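Local atomic coordinates of Acarbose/maltose binding protein GacH (Streptomyces glaucescens, PDB entry 3K01), a protein that binds acarbose and an acarbose homolog as the solute receptor of an ABC transporter, and is probably also able to bind maltose. Residues W191-L196 against G201-E206. Numbering follows the deposited sequence.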
# COMPACT_ATOMS: atom_id res chain seq x y z
N TRP A 191 2.00 -4.90 -8.83
CA TRP A 191 3.27 -5.61 -8.83
C TRP A 191 4.22 -5.19 -9.94
O TRP A 191 5.37 -5.61 -9.94
CB TRP A 191 3.04 -7.13 -8.88
CG TRP A 191 2.78 -7.77 -7.50
CD1 TRP A 191 3.66 -8.55 -6.80
CD2 TRP A 191 1.59 -7.71 -6.69
NE1 TRP A 191 3.10 -8.96 -5.62
CE2 TRP A 191 1.83 -8.46 -5.51
CE3 TRP A 191 0.34 -7.08 -6.84
CZ2 TRP A 191 0.87 -8.59 -4.49
CZ3 TRP A 191 -0.61 -7.22 -5.83
CH2 TRP A 191 -0.34 -7.96 -4.67
N PHE A 192 3.77 -4.36 -10.87
CA PHE A 192 4.70 -3.77 -11.81
C PHE A 192 5.52 -2.65 -11.19
O PHE A 192 6.65 -2.38 -11.61
CB PHE A 192 3.91 -3.24 -13.03
CG PHE A 192 4.75 -2.60 -14.08
CD1 PHE A 192 5.61 -3.37 -14.85
CD2 PHE A 192 4.67 -1.23 -14.32
CE1 PHE A 192 6.38 -2.77 -15.88
CE2 PHE A 192 5.44 -0.64 -15.37
CZ PHE A 192 6.28 -1.41 -16.12
N LEU A 193 4.92 -1.96 -10.21
CA LEU A 193 5.50 -0.73 -9.74
C LEU A 193 6.92 -0.86 -9.17
O LEU A 193 7.76 -0.00 -9.44
CB LEU A 193 4.54 0.01 -8.79
CG LEU A 193 3.21 0.43 -9.45
CD1 LEU A 193 2.29 1.05 -8.41
CD2 LEU A 193 3.45 1.44 -10.57
N PRO A 194 7.23 -1.94 -8.42
CA PRO A 194 8.64 -2.06 -7.99
C PRO A 194 9.65 -2.04 -9.13
O PRO A 194 10.73 -1.48 -8.98
CB PRO A 194 8.64 -3.44 -7.29
CG PRO A 194 7.26 -3.56 -6.73
CD PRO A 194 6.38 -3.02 -7.85
N TYR A 195 9.28 -2.66 -10.26
CA TYR A 195 10.18 -2.64 -11.42
C TYR A 195 10.31 -1.26 -12.04
O TYR A 195 11.40 -0.86 -12.46
CB TYR A 195 9.74 -3.69 -12.47
CG TYR A 195 9.75 -5.07 -11.86
CD1 TYR A 195 10.93 -5.71 -11.50
CD2 TYR A 195 8.56 -5.71 -11.58
CE1 TYR A 195 10.91 -6.97 -10.89
CE2 TYR A 195 8.52 -6.95 -10.98
CZ TYR A 195 9.71 -7.57 -10.66
OH TYR A 195 9.66 -8.80 -10.01
N LEU A 196 9.19 -0.52 -12.10
CA LEU A 196 9.22 0.85 -12.59
C LEU A 196 10.12 1.72 -11.69
O LEU A 196 11.02 2.41 -12.18
CB LEU A 196 7.82 1.41 -12.66
CG LEU A 196 7.74 2.86 -13.19
CD1 LEU A 196 8.25 2.97 -14.64
CD2 LEU A 196 6.34 3.33 -13.07
N GLY A 201 11.90 5.20 -12.53
CA GLY A 201 10.73 5.75 -13.22
C GLY A 201 9.56 6.04 -12.31
O GLY A 201 9.61 5.79 -11.09
N ASP A 202 8.51 6.63 -12.88
CA ASP A 202 7.28 6.93 -12.14
C ASP A 202 6.17 7.17 -13.15
O ASP A 202 6.43 7.29 -14.36
CB ASP A 202 7.44 8.15 -11.23
CG ASP A 202 6.63 8.04 -9.95
OD1 ASP A 202 5.58 7.35 -9.93
OD2 ASP A 202 7.03 8.71 -8.98
N LEU A 203 4.95 7.26 -12.65
CA LEU A 203 3.77 7.30 -13.50
C LEU A 203 3.57 8.67 -14.13
O LEU A 203 3.48 8.80 -15.36
CB LEU A 203 2.54 6.88 -12.67
CG LEU A 203 2.64 5.49 -12.04
CD1 LEU A 203 1.38 5.18 -11.22
CD2 LEU A 203 2.89 4.40 -13.09
N VAL A 204 3.54 9.70 -13.29
CA VAL A 204 3.37 11.08 -13.74
C VAL A 204 4.18 12.02 -12.88
O VAL A 204 4.57 11.68 -11.75
CB VAL A 204 1.89 11.55 -13.71
CG1 VAL A 204 1.03 10.70 -14.58
CG2 VAL A 204 1.35 11.58 -12.26
N ASP A 205 4.44 13.19 -13.44
CA ASP A 205 4.99 14.31 -12.70
C ASP A 205 3.82 15.28 -12.47
O ASP A 205 3.44 16.03 -13.37
CB ASP A 205 6.12 14.94 -13.52
CG ASP A 205 6.82 16.09 -12.80
OD1 ASP A 205 6.29 16.60 -11.80
OD2 ASP A 205 7.91 16.46 -13.28
N GLU A 206 3.21 15.23 -11.29
CA GLU A 206 2.07 16.10 -10.96
C GLU A 206 2.47 17.56 -11.10
O GLU A 206 1.77 18.34 -11.75
CB GLU A 206 1.59 15.89 -9.52
CG GLU A 206 1.42 14.46 -9.07
CD GLU A 206 0.93 14.40 -7.64
OE1 GLU A 206 1.50 13.63 -6.83
OE2 GLU A 206 -0.02 15.16 -7.31
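Leu-196, on the short helix 193-198, meets the returning chain with both arms of its isobutyl group. Leu-196 CD2 lies 3.6 Å from Leu-203 CD2 and 3.8 Å from Asp-202 CA. The extended route of its side chain, with CG anti to the backbone N (chi1 -179°), carries both methyls to the 201-203 backbone. Glycine suits position 201 because, with no side chain, it lets Leu-196 CD1 lie 4.0 Å from Gly-201 CA. Leu-193, one helical turn earlier, adds its CD2 at 3.9 Å from Leu-203 CD2, the two side chains crossing at about a right angle. Three branched leucines thus form a compact buried cluster, which Ile-379 and Phe-376 of helix 376-387 extend beyond Leu-203 and Leu-193.

The contact thins at the Asp-202 side chain, whose CB points away from the helix although its CA packs on Leu-196. Asp-202 is partly exposed, a fitting place for a carboxylate; its OD1 accepts from Leu-203 N at 2.8 Å, met on the anti side and 24° out of plane. Polar contact with the helix is made through the backbone instead: Gly-201 N donates to Leu-196 O at 2.9 Å, with an N-H...O angle of 151°. The chemistry therefore implies that one main-chain bond ties the start of the returning chain to the helix, while apolar leucine packing holds what follows against it.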